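Local coordinates for protein triphenylmethane reductase (PDB 2JL1) that binds NADP and probably uses it as the reductant for triphenylmethane dyes, at residues I102-Y107 against H119-T124; L213-G218 against P276-V281. One frame throughout, in Å; residues are numbered along the deposited sequence.

In the fold
Two contacts of different span illustrate how one chain combines local and distant packing. Followed from the N terminus, the chain first reaches interaction 1, where strand 101-107 of the seven-stranded parallel sheet is met by helix 117-130 after a connection of nine residues. Interaction 2 comes later: segment 276-281 returns to segment 213-218 only after 57 residues, many of them helical, have closed a much larger loop. The contacts follow in series and neither nest nor cross. Their centres lie 33 Å apart on opposite sides of the chain's centre, the first inside the Rossmann-type core, the second joining helix 206-217 to the C-terminal helix 277-285.

Interaction 1: residues I102-Y107 against H119-T124; sequences IAYTGY and HVHLAT
Thr124 lays its methyl CG2 over one face of the Tyr104 ring, 3.6 Å from the ring centroid and only 19° off the normal, a CH-pi contact. The methyl sits somewhat toward the rim, with Tyr104 CZ its nearest ring atom. The hydroxyl branch is engaged on its own helix: Thr124 OG1 donates to Val120 O at 2.8 Å, and the backbone N of Thr124 reaches the same oxygen from the other face of the carbonyl plane. A further hydrogen bond joins Thr124 OG1 to His87; two hydrogen bonds thus hold the hydroxyl, which helps to set the rotation of the side chain.

At the far end of the tyrosine, Tyr104 OH and His121 ND1 share a short, noticeably bent hydrogen bond of 2.6 Å, in which either could be the donor. The hydroxyl approaches near the plane of the imidazole, at its edge, while the two rings stand rim to rim with planes 46° apart. A chi1 of 172° swings the Tyr104 ring away from the backbone N and out toward the helix. These residues belong to the beta-alpha-beta unit of strand 101-107, helix 117-130 and strand 135-140 in the Rossmann-type fold of the NmrA-like family, and the buried polar pair links its first strand to its helix.

The imidazole of His121 also lies against the strand backbone: Gly106 C stands over the centre of one face, with Tyr107 N toward the rim of that face. Beside them, Tyr107 CB packs at 3.4 Å from His121 CD2. The phenol of Tyr107 then leads away from segment 119-124, and the hydroxyl of Tyr107 bonds to Glu259; the nearest atoms of the Tyr107 side chain and the bound NADP are about 5 Å apart. Thr105 OG1 bonds to the backbone N of Ser74, an NADP-binding residue.

Interaction 2: residues L213-G218 against P276-V281; sequences LSEVSG and PLKETV
Bends at chi3 (-64°) and chi4 (-61°) curl the end of Lys278 back toward Glu215, whose own chain runs extended beyond CG to meet it. The two side chains lie roughly perpendicular, and Lys278 NZ forms a salt bridge with Glu215 OE1. The modelled separation of these atoms is very short, so its exact length is doubtful. The other carboxylate oxygen, Glu215 OE2, accepts from Gln211 one turn earlier, and this second bond helps to hold the carboxylate's orientation.

Beneath the ion pair the contact turns apolar. Val216 and Lys278 run alongside one another in opposite senses, bringing Val216 CG2 to 3.8 Å from Lys278 CG. Here, away from the NADP site, the C-terminal end of helix 206-217 packs on the N-terminal part of helix 277-285, with segment axes 10.1 Å apart and inclined at 53°; Pro276 occupies the N-cap position of the second helix. Val281 CG1 is met by two partners, Val216 CG2 at 4.1 Å and Leu213 CD1 at 4.0 Å. Leu213 sets out away from the second helix, and its CD1 branch makes the contact. Leu213 also touches Leu285, while Val281 packs on Leu209 and Ile212, continuing the apolar contact between the two helices.

Interaction 1: residues I102-Y107 against H119-T124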
loop_
_atom_site.group_PDB
_atom_site.type_symbol
_atom_site.label_atom_id
_atom_site.label_comp_id
_atom_site.label_asym_id
_atom_site.label_seq_id
_atom_site.Cartn_x
_atom_site.Cartn_y
_atom_site.Cartn_z
ATOM N N ILE A 102 -6.388 -14.816 -5.623
ATOM C CA ILE A 102 -7.011 -13.884 -4.702
ATOM C C ILE A 102 -7.785 -12.766 -5.430
ATOM O O ILE A 102 -7.219 -12.054 -6.260
ATOM C CB ILE A 102 -5.977 -13.307 -3.708
ATOM C CG1 ILE A 102 -6.642 -12.388 -2.688
ATOM C CG2 ILE A 102 -4.864 -12.560 -4.440
ATOM C CD1 ILE A 102 -5.976 -12.469 -1.314
ATOM N N ALA A 103 -9.072 -12.624 -5.108
ATOM C CA ALA A 103 -9.878 -11.461 -5.531
ATOM C C ALA A 103 -10.070 -10.551 -4.325
ATOM O O ALA A 103 -10.355 -11.051 -3.231
ATOM C CB ALA A 103 -11.247 -11.899 -6.062
ATOM N N TYR A 104 -9.965 -9.236 -4.539
ATOM C CA TYR A 104 -10.053 -8.246 -3.476
ATOM C C TYR A 104 -11.054 -7.120 -3.851
ATOM O O TYR A 104 -10.978 -6.551 -4.941
ATOM C CB TYR A 104 -8.659 -7.652 -3.176
ATOM C CG TYR A 104 -8.725 -6.482 -2.200
ATOM C CD1 TYR A 104 -9.168 -6.666 -0.879
ATOM C CD2 TYR A 104 -8.417 -5.194 -2.616
ATOM C CE1 TYR A 104 -9.269 -5.593 0.008
ATOM C CE2 TYR A 104 -8.521 -4.105 -1.731
ATOM C CZ TYR A 104 -8.952 -4.318 -0.439
ATOM O OH TYR A 104 -9.063 -3.259 0.408
ATOM N N THR A 105 -11.989 -6.821 -2.949
ATOM C CA THR A 105 -12.957 -5.746 -3.144
ATOM C C THR A 105 -12.319 -4.408 -2.775
ATOM O O THR A 105 -12.272 -4.017 -1.580
ATOM C CB THR A 105 -14.243 -5.940 -2.292
ATOM O OG1 THR A 105 -13.893 -6.002 -0.913
ATOM C CG2 THR A 105 -14.977 -7.227 -2.710
ATOM N N GLY A 106 -11.856 -3.711 -3.805
ATOM C CA GLY A 106 -11.177 -2.416 -3.668
ATOM C C GLY A 106 -12.164 -1.301 -3.943
ATOM O O GLY A 106 -13.348 -1.424 -3.644
ATOM N N TYR A 107 -11.669 -0.202 -4.482
ATOM C CA TYR A 107 -12.488 0.995 -4.658
ATOM C C TYR A 107 -12.125 1.559 -6.027
ATOM O O TYR A 107 -10.942 1.708 -6.343
ATOM C CB TYR A 107 -12.222 1.968 -3.508
ATOM C CG TYR A 107 -12.993 3.265 -3.557
ATOM C CD1 TYR A 107 -14.397 3.265 -3.582
ATOM C CD2 TYR A 107 -12.325 4.490 -3.553
ATOM C CE1 TYR A 107 -15.133 4.467 -3.625
ATOM C CE2 TYR A 107 -13.050 5.710 -3.592
ATOM C CZ TYR A 107 -14.459 5.680 -3.623
ATOM O OH TYR A 107 -15.195 6.859 -3.670
ATOM N N HIS A 119 -6.839 5.207 0.154
ATOM C CA HIS A 119 -5.455 4.891 0.480
ATOM C C HIS A 119 -5.301 3.471 1.021
ATOM O O HIS A 119 -4.293 2.797 0.744
ATOM C CB HIS A 119 -4.873 5.955 1.410
ATOM C CG HIS A 119 -4.701 7.276 0.735
ATOM N ND1 HIS A 119 -4.770 8.482 1.399
ATOM C CD2 HIS A 119 -4.527 7.573 -0.570
ATOM C CE1 HIS A 119 -4.582 9.462 0.535
ATOM N NE2 HIS A 119 -4.450 8.936 -0.670
ATOM N N VAL A 120 -6.288 3.038 1.805
ATOM C CA VAL A 120 -6.301 1.692 2.374
ATOM C C VAL A 120 -6.381 0.672 1.245
ATOM O O VAL A 120 -5.692 -0.349 1.269
ATOM C CB VAL A 120 -7.538 1.461 3.274
ATOM C CG1 VAL A 120 -7.615 -0.022 3.700
ATOM C CG2 VAL A 120 -7.495 2.353 4.527
ATOM N N HIS A 121 -7.265 0.933 0.280
ATOM C CA HIS A 121 -7.471 -0.005 -0.821
ATOM C C HIS A 121 -6.236 -0.123 -1.697
ATOM O O HIS A 121 -5.847 -1.229 -2.107
ATOM C CB HIS A 121 -8.727 0.376 -1.621
ATOM C CG HIS A 121 -9.990 0.131 -0.864
ATOM N ND1 HIS A 121 -10.320 -1.112 -0.351
ATOM C CD2 HIS A 121 -10.969 0.975 -0.470
ATOM C CE1 HIS A 121 -11.464 -1.019 0.308
ATOM N NE2 HIS A 121 -11.884 0.234 0.239
ATOM N N LEU A 122 -5.588 1.011 -1.952
ATOM C CA LEU A 122 -4.346 0.999 -2.772
ATOM C C LEU A 122 -3.187 0.299 -2.026
ATOM O O LEU A 122 -2.433 -0.484 -2.630
ATOM C CB LEU A 122 -3.967 2.413 -3.185
ATOM C CG LEU A 122 -4.840 3.029 -4.302
ATOM C CD1 LEU A 122 -4.834 4.579 -4.226
ATOM C CD2 LEU A 122 -4.377 2.546 -5.675
ATOM N N ALA A 123 -3.071 0.549 -0.719
ATOM C CA ALA A 123 -2.062 -0.128 0.112
ATOM C C ALA A 123 -2.284 -1.640 0.071
ATOM O O ALA A 123 -1.323 -2.427 -0.033
ATOM C CB ALA A 123 -2.098 0.402 1.571
ATOM N N THR A 124 -3.557 -2.051 0.129
ATOM C CA THR A 124 -3.929 -3.471 0.142
ATOM C C THR A 124 -3.660 -4.132 -1.209
ATOM O O THR A 124 -3.124 -5.254 -1.272
ATOM C CB THR A 124 -5.407 -3.650 0.583
ATOM O OG1 THR A 124 -5.552 -3.051 1.880
ATOM C CG2 THR A 124 -5.777 -5.150 0.644
#

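Interaction 2: residues L213-G218 against P276-V281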
loop_
_atom_site.group_PDB
_atom_site.type_symbol
_atom_site.label_atom_id
_atom_site.label_comp_id
_atom_site.label_asym_id
_atom_site.label_seq_id
_atom_site.Cartn_x
_atom_site.Cartn_y
_atom_site.Cartn_z
ATOM N N LEU A 213 -38.038 9.330 -7.129
ATOM C CA LEU A 213 -38.836 9.098 -5.906
ATOM C C LEU A 213 -40.243 9.715 -6.008
ATOM O O LEU A 213 -41.240 9.113 -5.555
ATOM C CB LEU A 213 -38.108 9.668 -4.690
ATOM C CG LEU A 213 -38.438 9.298 -3.238
ATOM C CD1 LEU A 213 -38.692 7.805 -3.049
ATOM C CD2 LEU A 213 -37.288 9.792 -2.342
ATOM N N SER A 214 -40.317 10.930 -6.551
ATOM C CA SER A 214 -41.592 11.578 -6.871
ATOM C C SER A 214 -42.480 10.731 -7.797
ATOM O O SER A 214 -43.668 10.531 -7.516
ATOM C CB SER A 214 -41.324 12.937 -7.526
ATOM O OG SER A 214 -40.674 13.806 -6.616
ATOM N N GLU A 215 -41.893 10.218 -8.884
ATOM C CA GLU A 215 -42.606 9.374 -9.853
ATOM C C GLU A 215 -43.144 8.095 -9.235
ATOM O O GLU A 215 -44.311 7.794 -9.403
ATOM C CB GLU A 215 -41.726 9.026 -11.064
ATOM C CG GLU A 215 -41.612 10.154 -12.073
ATOM C CD GLU A 215 -40.351 10.086 -12.927
ATOM O OE1 GLU A 215 -39.671 9.029 -12.948
ATOM O OE2 GLU A 215 -40.038 11.101 -13.592
ATOM N N VAL A 216 -42.287 7.372 -8.511
ATOM C CA VAL A 216 -42.627 6.089 -7.880
ATOM C C VAL A 216 -43.682 6.242 -6.775
ATOM O O VAL A 216 -44.609 5.428 -6.665
ATOM C CB VAL A 216 -41.357 5.397 -7.309
ATOM C CG1 VAL A 216 -41.701 4.178 -6.475
ATOM C CG2 VAL A 216 -40.428 4.957 -8.440
ATOM N N SER A 217 -43.531 7.280 -5.961
ATOM C CA SER A 217 -44.326 7.426 -4.742
ATOM C C SER A 217 -45.582 8.267 -4.940
ATOM O O SER A 217 -46.515 8.196 -4.122
ATOM C CB SER A 217 -43.475 8.060 -3.647
ATOM O OG SER A 217 -43.356 9.459 -3.879
ATOM N N GLY A 218 -45.599 9.068 -6.003
ATOM C CA GLY A 218 -46.715 9.978 -6.281
ATOM C C GLY A 218 -46.639 11.254 -5.464
ATOM O O GLY A 218 -47.423 12.181 -5.660
ATOM N N PRO A 276 -31.804 -0.521 -13.465
ATOM C CA PRO A 276 -32.172 0.888 -13.503
ATOM C C PRO A 276 -32.379 1.426 -12.088
ATOM O O PRO A 276 -32.933 0.727 -11.232
ATOM C CB PRO A 276 -33.510 0.866 -14.245
ATOM C CG PRO A 276 -33.473 -0.366 -15.061
ATOM C CD PRO A 276 -32.775 -1.355 -14.202
ATOM N N LEU A 277 -31.974 2.663 -11.856
ATOM C CA LEU A 277 -32.153 3.309 -10.544
ATOM C C LEU A 277 -33.607 3.240 -10.070
ATOM O O LEU A 277 -33.877 2.996 -8.890
ATOM C CB LEU A 277 -31.675 4.763 -10.604
ATOM C CG LEU A 277 -31.609 5.571 -9.304
ATOM C CD1 LEU A 277 -30.618 4.937 -8.273
ATOM C CD2 LEU A 277 -31.170 6.974 -9.692
ATOM N N LYS A 278 -34.543 3.440 -10.999
ATOM C CA LYS A 278 -35.976 3.420 -10.655
ATOM C C LYS A 278 -36.412 2.080 -10.054
ATOM O O LYS A 278 -37.213 2.061 -9.115
ATOM C CB LYS A 278 -36.862 3.781 -11.861
ATOM C CG LYS A 278 -38.301 4.088 -11.435
ATOM C CD LYS A 278 -39.264 4.313 -12.595
ATOM C CE LYS A 278 -38.897 5.538 -13.403
ATOM N NZ LYS A 278 -38.931 6.804 -12.597
ATOM N N GLU A 279 -35.903 0.974 -10.596
ATOM C CA GLU A 279 -36.169 -0.376 -10.054
ATOM C C GLU A 279 -35.629 -0.538 -8.636
ATOM O O GLU A 279 -36.260 -1.160 -7.782
ATOM C CB GLU A 279 -35.613 -1.467 -10.987
ATOM C CG GLU A 279 -35.740 -2.923 -10.480
ATOM C CD GLU A 279 -37.188 -3.441 -10.280
ATOM O OE1 GLU A 279 -38.188 -2.728 -10.587
ATOM O OE2 GLU A 279 -37.320 -4.607 -9.819
ATOM N N THR A 280 -34.458 0.047 -8.377
ATOM C CA THR A 280 -33.881 0.010 -7.034
ATOM C C THR A 280 -34.719 0.852 -6.078
ATOM O O THR A 280 -34.938 0.454 -4.936
ATOM C CB THR A 280 -32.370 0.431 -7.056
ATOM O OG1 THR A 280 -31.662 -0.438 -7.960
ATOM C CG2 THR A 280 -31.750 0.310 -5.675
ATOM N N VAL A 281 -35.194 2.010 -6.538
ATOM C CA VAL A 281 -36.068 2.851 -5.703
ATOM C C VAL A 281 -37.367 2.085 -5.366
ATOM O O VAL A 281 -37.814 2.072 -4.210
ATOM C CB VAL A 281 -36.368 4.244 -6.354
ATOM C CG1 VAL A 281 -37.464 4.990 -5.600
ATOM C CG2 VAL A 281 -35.086 5.109 -6.425
#